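Local coordinates for DNA-damage inducible protein DDI1-like protein (Leishmania major, PDB 5YQ8) that probably acts as an aspartic endopeptidase of the DDI1 family, this chain being its retroviral protease-like (retropepsin) domain, at residues S28-K32 with R33-R37; L94-L97 with K98-Q101. One frame throughout, in Å; residues are numbered along the deposited sequence.

Contact 1 (28-32 with 33-37) comes first along the chain, where strand 29-31 turns into helix 32-37; contact 2 (94-97 with 98-101) follows later, as helix 94-99 ends. Their centres are about 19 Å apart, on opposite sides of the chain's centre, yet both adjoin the same mixed sheet: strand 29-31 runs antiparallel beside strand 90-92, which leads into helix 94-99. The two meet at Ser28, whose N probably donates a hydrogen bond to Asp95 OD2 at 2.9 Å. Both lie in one retropepsin domain. Contact 1 lies away from Asp22, the probable catalytic aspartate, whereas Leu97 in contact 2 is about 6 Å from it, side chain to side chain, and adjoins the second subunit.

Contact 1: S28-K32 with R33-R37; sequences SIMNK and RTAER
Asn31 reaches over the start of helix 32-37 to hold Thr34. Its OD1 takes a short hydrogen bond of 2.5 Å from Thr34 OG1, in the carbonyl plane and on a lone pair, while Thr34 N donates the capping hydrogen bond to the same OD1 at 3.1 Å, from 53° out of that plane. A chi1 of 56° lodges CG between the backbone N and the carbonyl carbon, which folds the short amide back over the first turn. Asparagine suits the place because its other end also donates: ND2 bonds to Gln86 O and Asp89 OD1, fixing the amide's rotation. Arg33 brings NH2 to 3.0 Å from Asn31 ND2, but both are donors; the guanidinium and amide planes stand 72° apart, with Asn31 CG over one guanidinium face.

The tightly packed, buried side is that of Met30. Met30 SD lies 3.6 Å from Ala35 CB, a methyl small enough to admit the sulfur, and Met30 CG sits 3.9 Å from Thr34 CB. The outer side is looser. Lys32 stretches out, fully extended, and crosses Glu36 at a slant, CG meeting OE1 at 3.4 Å, but NZ stays 4.5 Å from OE2, too far for a salt bridge. Between these sides Glu36 N bonds to Lys32 O at 2.9 Å. The whole is a strand-to-helix junction of the retropepsin domain, in which an Asn N-cap starts the helix.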
ATOM      1  N   SER A  28      -5.751  -7.061   6.687  1.00 13.25           N
ATOM      2  CA  SER A  28      -7.061  -6.452   6.417  1.00 13.77           C
ATOM      3  C   SER A  28      -7.807  -6.184   7.716  1.00 13.79           C
ATOM      4  O   SER A  28      -7.769  -7.005   8.636  1.00 15.12           O
ATOM      5  CB  SER A  28      -7.912  -7.324   5.498  1.00 13.87           C
ATOM      6  OG  SER A  28      -7.383  -7.312   4.177  1.00 14.40           O
ATOM      7  N   ILE A  29      -8.414  -4.998   7.796  1.00 14.14           N
ATOM      8  CA  ILE A  29      -9.053  -4.503   9.000  1.00 14.24           C
ATOM      9  C   ILE A  29     -10.289  -3.725   8.621  1.00 13.71           C
ATOM     10  O   ILE A  29     -10.278  -2.998   7.655  1.00 14.06           O
ATOM     11  CB  ILE A  29      -8.136  -3.595   9.816  1.00 15.94           C
ATOM     12  CG1 ILE A  29      -6.843  -4.289  10.248  1.00 16.26           C
ATOM     13  CG2 ILE A  29      -8.813  -3.239  11.115  1.00 16.77           C
ATOM     14  CD1 ILE A  29      -5.717  -3.334  10.559  1.00 17.52           C
ATOM     15  N   MET A  30     -11.359  -3.935   9.378  1.00 12.51           N
ATOM     16  CA  MET A  30     -12.633  -3.293   9.228  1.00 12.72           C
ATOM     17  C   MET A  30     -13.011  -2.601  10.516  1.00 12.58           C
ATOM     18  O   MET A  30     -12.819  -3.184  11.607  1.00 11.89           O
ATOM     19  CB  MET A  30     -13.684  -4.368   8.904  1.00 12.14           C
ATOM     20  CG  MET A  30     -15.106  -3.898   9.028  1.00 12.31           C
ATOM     21  SD  MET A  30     -16.258  -5.177   8.483  1.00 11.88           S
ATOM     22  CE  MET A  30     -15.976  -5.267   6.748  1.00 11.63           C
ATOM     23  N   ASN A  31     -13.607  -1.415  10.422  1.00 13.05           N
ATOM     24  CA  ASN A  31     -13.974  -0.708  11.662  1.00 13.93           C
ATOM     25  C   ASN A  31     -15.219  -1.312  12.269  1.00 13.32           C
ATOM     26  O   ASN A  31     -15.954  -1.996  11.589  1.00 12.67           O
ATOM     27  CB  ASN A  31     -14.043   0.821  11.495  1.00 15.29           C
ATOM     28  CG  ASN A  31     -14.985   1.245  10.419  1.00 17.24           C
ATOM     29  OD1 ASN A  31     -15.688   0.396   9.849  1.00 21.11           O
ATOM     30  ND2 ASN A  31     -14.969   2.532  10.063  1.00 16.44           N
ATOM     31  N   LYS A  32     -15.425  -1.120  13.561  1.00 13.79           N
ATOM     32  CA  LYS A  32     -16.591  -1.667  14.274  1.00 14.99           C
ATOM     33  C   LYS A  32     -17.904  -1.223  13.659  1.00 15.48           C
ATOM     34  O   LYS A  32     -18.847  -2.022  13.550  1.00 16.10           O
ATOM     35  CB  LYS A  32     -16.581  -1.269  15.753  1.00 15.90           C
ATOM     36  CG  LYS A  32     -17.792  -1.790  16.539  1.00 17.31           C
ATOM     37  CD  LYS A  32     -17.620  -1.663  18.042  1.00 18.50           C
ATOM     38  CE  LYS A  32     -18.878  -2.096  18.791  1.00 18.91           C
ATOM     39  NZ  LYS A  32     -18.531  -2.291  20.250  1.00 19.03           N
ATOM     40  N   ARG A  33     -17.924   0.034  13.213  1.00 16.44           N
ATOM     41  CA  ARG A  33     -19.119   0.670  12.722  1.00 17.16           C
ATOM     42  C   ARG A  33     -19.563  -0.040  11.491  1.00 17.08           C
ATOM     43  O   ARG A  33     -20.786  -0.214  11.307  1.00 17.11           O
ATOM     44  CB  ARG A  33     -18.874   2.169  12.411  1.00 17.94           C
ATOM     45  CG  ARG A  33     -20.131   2.925  11.932  1.00 19.03           C
ATOM     46  CD  ARG A  33     -19.894   4.444  11.893  1.00 19.24           C
ATOM     47  NE  ARG A  33     -18.461   4.722  11.691  1.00 18.04           N
ATOM     48  CZ  ARG A  33     -17.851   4.858  10.515  1.00 19.53           C
ATOM     49  NH1 ARG A  33     -18.550   4.797   9.372  1.00 19.39           N
ATOM     50  NH2 ARG A  33     -16.516   5.093  10.470  1.00 19.50           N
ATOM     51  N   THR A  34     -18.608  -0.427  10.630  1.00 18.12           N
ATOM     52  CA  THR A  34     -18.953  -1.070   9.342  1.00 17.76           C
ATOM     53  C   THR A  34     -19.512  -2.470   9.547  1.00 16.07           C
ATOM     54  O   THR A  34     -20.564  -2.834   8.979  1.00 17.88           O
ATOM     55  CB  THR A  34     -17.762  -1.121   8.436  1.00 18.61           C
ATOM     56  OG1 THR A  34     -17.481   0.223   8.066  1.00 20.51           O
ATOM     57  CG2 THR A  34     -18.089  -1.921   7.136  1.00 20.68           C
ATOM     58  N   ALA A  35     -18.831  -3.253  10.354  1.00 14.62           N
ATOM     59  CA  ALA A  35     -19.281  -4.610  10.628  1.00 14.12           C
ATOM     60  C   ALA A  35     -20.633  -4.567  11.326  1.00 14.98           C
ATOM     61  O   ALA A  35     -21.489  -5.386  11.053  1.00 14.16           O
ATOM     62  CB  ALA A  35     -18.245  -5.351  11.442  1.00 13.46           C
ATOM     63  N   GLU A  36     -20.822  -3.627  12.241  1.00 17.05           N
ATOM     64  CA  GLU A  36     -22.163  -3.378  12.776  1.00 19.65           C
ATOM     65  C   GLU A  36     -23.134  -2.985  11.652  1.00 19.95           C
ATOM     66  O   GLU A  36     -24.293  -3.443  11.560  1.00 20.64           O
ATOM     67  CB  GLU A  36     -22.130  -2.289  13.867  1.00 21.50           C
ATOM     68  CG  GLU A  36     -21.726  -2.791  15.272  1.00 23.46           C
ATOM     69  CD  GLU A  36     -21.533  -1.679  16.323  1.00 25.24           C
ATOM     70  OE1 GLU A  36     -20.912  -0.638  16.013  1.00 29.93           O
ATOM     71  OE2 GLU A  36     -22.016  -1.837  17.461  1.00 26.40           O
ATOM     72  N   ARG A  37     -22.671  -2.154  10.747  1.00 20.64           N
ATOM     73  CA  ARG A  37     -23.536  -1.720   9.634  1.00 20.95           C
ATOM     74  C   ARG A  37     -23.835  -2.844   8.639  1.00 21.10           C
ATOM     75  O   ARG A  37     -24.831  -2.789   7.950  1.00 21.92           O
ATOM     76  CB  ARG A  37     -22.912  -0.497   8.973  1.00 21.43           C
ATOM     77  CG  ARG A  37     -23.665   0.123   7.804  1.00 21.43           C
ATOM     78  CD  ARG A  37     -23.046   1.498   7.518  1.00 19.78           C
ATOM     79  NE  ARG A  37     -21.614   1.444   7.222  1.00 19.53           N
ATOM     80  CZ  ARG A  37     -21.079   1.134   6.035  1.00 20.07           C
ATOM     81  NH1 ARG A  37     -21.817   0.903   4.948  1.00 21.99           N
ATOM     82  NH2 ARG A  37     -19.792   1.097   5.931  1.00 19.50           N
TER

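Contact 2: L94-L97 with K98-Q101; sequences LDQL and KRHQ
Gln96 and His100, one turn apart and pointing the same way, meet where helix 94-99 closes in a Schellman motif. Gln101 is its C-prime residue, with a positive phi of 53°; Gln101 N bonds to Lys98 O, and Met102 N bonds to Leu97 O. The last helical bonds include those from Lys98 N to Leu94 O at 3.1 Å and from His100 N to Gln96 O at 3.1 Å.

His100 can be followed outward from the backbone. CB lies 3.7 Å from Gln96 O. CG, anti to the carbonyl carbon at chi1 -54°, stays beside that same oxygen, and His100 CD2 comes within 3.4 Å of Gln96 O. The ring edge then faces the amide of Gln96, whose bend at chi2 brings OE1 back close to the ring plane; the amide and ring are turned 39° apart. One ring face lies under Arg99 CG, and CE1 in turn sits over the centre of the Arg99 guanidinium. Histidine suits the spot because it offers a flat face to the arginine and a polar edge to the glutamine.

On the other side of the helix, Leu94 and Leu97 pack on Thr4 and Leu106 of the second subunit, and the side chain of Leu97 lies about 6 Å from that of Asp22, the probable active-site aspartate. Lys98 grazes Leu94 O with CB and CG, then extends to bond through NZ to Thr4 O of that subunit. At the tip of the histidine, the single N-H on NE2 is shared between two acceptors, both bonds weak: Pro77 O, and Gln96 OE1, which lies 2.8 Å from His100 NE2.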
ATOM      1  N   LEU A  94      -2.377  -6.677   2.116  1.00  7.90           N
ATOM      2  CA  LEU A  94      -1.558  -7.635   1.390  1.00  8.52           C
ATOM      3  C   LEU A  94      -1.929  -9.112   1.645  1.00  9.31           C
ATOM      4  O   LEU A  94      -1.742  -9.920   0.799  1.00 10.74           O
ATOM      5  CB  LEU A  94      -0.091  -7.355   1.747  1.00  8.58           C
ATOM      6  CG  LEU A  94       0.977  -7.791   0.740  1.00  8.73           C
ATOM      7  CD1 LEU A  94       0.645  -7.223  -0.624  1.00  8.52           C
ATOM      8  CD2 LEU A  94       2.346  -7.382   1.224  1.00  8.62           C
ATOM      9  N   ASP A  95      -2.473  -9.480   2.781  1.00  9.80           N
ATOM     10  CA  ASP A  95      -3.030 -10.818   2.929  1.00 10.39           C
ATOM     11  C   ASP A  95      -4.085 -11.196   1.867  1.00 10.38           C
ATOM     12  O   ASP A  95      -4.007 -12.260   1.221  1.00 10.14           O
ATOM     13  CB  ASP A  95      -3.648 -10.975   4.332  1.00 11.57           C
ATOM     14  CG  ASP A  95      -4.267  -9.658   4.888  1.00 12.81           C
ATOM     15  OD1 ASP A  95      -3.965  -8.530   4.341  1.00 13.93           O
ATOM     16  OD2 ASP A  95      -4.987  -9.762   5.915  1.00 13.10           O
ATOM     17  N   GLN A  96      -5.114 -10.372   1.717  1.00  9.78           N
ATOM     18  CA  GLN A  96      -6.216 -10.664   0.783  1.00  9.84           C
ATOM     19  C   GLN A  96      -5.836 -10.353  -0.668  1.00  9.11           C
ATOM     20  O   GLN A  96      -6.220 -11.034  -1.566  1.00  9.29           O
ATOM     21  CB  GLN A  96      -7.495  -9.900   1.185  1.00 10.44           C
ATOM     22  CG  GLN A  96      -8.063 -10.282   2.557  1.00 10.75           C
ATOM     23  CD  GLN A  96      -8.616 -11.659   2.593  1.00 11.00           C
ATOM     24  OE1 GLN A  96      -9.182 -12.111   1.602  1.00 12.40           O
ATOM     25  NE2 GLN A  96      -8.483 -12.332   3.720  1.00 10.99           N
ATOM     26  N   LEU A  97      -5.019  -9.331  -0.896  1.00  8.92           N
ATOM     27  CA  LEU A  97      -4.432  -9.105  -2.227  1.00  8.04           C
ATOM     28  C   LEU A  97      -3.667 -10.314  -2.723  1.00  8.15           C
ATOM     29  O   LEU A  97      -3.789 -10.685  -3.876  1.00  7.44           O
ATOM     30  CB  LEU A  97      -3.519  -7.895  -2.215  1.00  8.05           C
ATOM     31  CG  LEU A  97      -4.181  -6.505  -2.247  1.00  7.83           C
ATOM     32  CD1 LEU A  97      -3.185  -5.405  -2.076  1.00  7.78           C
ATOM     33  CD2 LEU A  97      -4.944  -6.332  -3.551  1.00  7.72           C
ATOM     34  N   LYS A  98      -2.898 -10.927  -1.841  1.00  8.03           N
ATOM     35  CA  LYS A  98      -2.232 -12.189  -2.103  1.00  8.44           C
ATOM     36  C   LYS A  98      -3.109 -13.421  -2.044  1.00  8.85           C
ATOM     37  O   LYS A  98      -3.053 -14.257  -2.902  1.00 10.23           O
ATOM     38  CB  LYS A  98      -1.035 -12.368  -1.158  1.00  8.29           C
ATOM     39  CG  LYS A  98       0.081 -11.371  -1.375  1.00  7.93           C
ATOM     40  CD  LYS A  98       1.367 -12.034  -0.915  1.00  8.05           C
ATOM     41  CE  LYS A  98       2.563 -11.553  -1.660  1.00  7.74           C
ATOM     42  NZ  LYS A  98       3.706 -11.959  -0.858  1.00  7.75           N
ATOM     43  N   ARG A  99      -4.006 -13.514  -1.104  1.00  9.43           N
ATOM     44  CA  ARG A  99      -4.872 -14.690  -1.025  1.00  9.14           C
ATOM     45  C   ARG A  99      -5.734 -14.918  -2.282  1.00  9.53           C
ATOM     46  O   ARG A  99      -6.005 -16.037  -2.692  1.00  8.65           O
ATOM     47  CB  ARG A  99      -5.761 -14.530   0.227  1.00  9.35           C
ATOM     48  CG  ARG A  99      -7.000 -15.380   0.249  1.00  9.16           C
ATOM     49  CD  ARG A  99      -6.606 -16.852   0.308  1.00  9.37           C
ATOM     50  NE  ARG A  99      -7.843 -17.575   0.219  1.00  9.49           N
ATOM     51  CZ  ARG A  99      -8.426 -17.952  -0.903  1.00  9.74           C
ATOM     52  NH1 ARG A  99      -7.861 -17.738  -2.080  1.00 10.77           N
ATOM     53  NH2 ARG A  99      -9.613 -18.511  -0.849  1.00  9.70           N
ATOM     54  N   HIS A 100      -6.181 -13.836  -2.872  1.00 10.17           N
ATOM     55  CA  HIS A 100      -7.001 -13.899  -4.074  1.00 11.08           C
ATOM     56  C   HIS A 100      -6.258 -13.485  -5.352  1.00 11.61           C
ATOM     57  O   HIS A 100      -6.881 -13.296  -6.407  1.00 12.02           O
ATOM     58  CB  HIS A 100      -8.271 -13.048  -3.879  1.00 10.94           C
ATOM     59  CG  HIS A 100      -9.029 -13.407  -2.656  1.00 10.79           C
ATOM     60  ND1 HIS A 100      -9.762 -14.564  -2.552  1.00 11.35           N
ATOM     61  CD2 HIS A 100      -9.122 -12.790  -1.462  1.00 11.07           C
ATOM     62  CE1 HIS A 100     -10.301 -14.627  -1.351  1.00 11.13           C
ATOM     63  NE2 HIS A 100      -9.908 -13.571  -0.657  1.00 11.14           N
ATOM     64  N   GLN A 101      -4.928 -13.402  -5.266  1.00 12.21           N
ATOM     65  CA  GLN A 101      -4.049 -13.238  -6.411  1.00 12.37           C
ATOM     66  C   GLN A 101      -4.475 -12.040  -7.242  1.00 12.62           C
ATOM     67  O   GLN A 101      -4.533 -12.106  -8.460  1.00 13.94           O
ATOM     68  CB  GLN A 101      -4.082 -14.513  -7.235  1.00 13.04           C
ATOM     69  CG  GLN A 101      -3.643 -15.757  -6.472  1.00 13.38           C
ATOM     70  CD  GLN A 101      -3.686 -16.967  -7.341  1.00 14.48           C
ATOM     71  OE1 GLN A 101      -4.138 -16.895  -8.497  1.00 17.92           O
ATOM     72  NE2 GLN A 101      -3.279 -18.118  -6.797  1.00 15.96           N
TER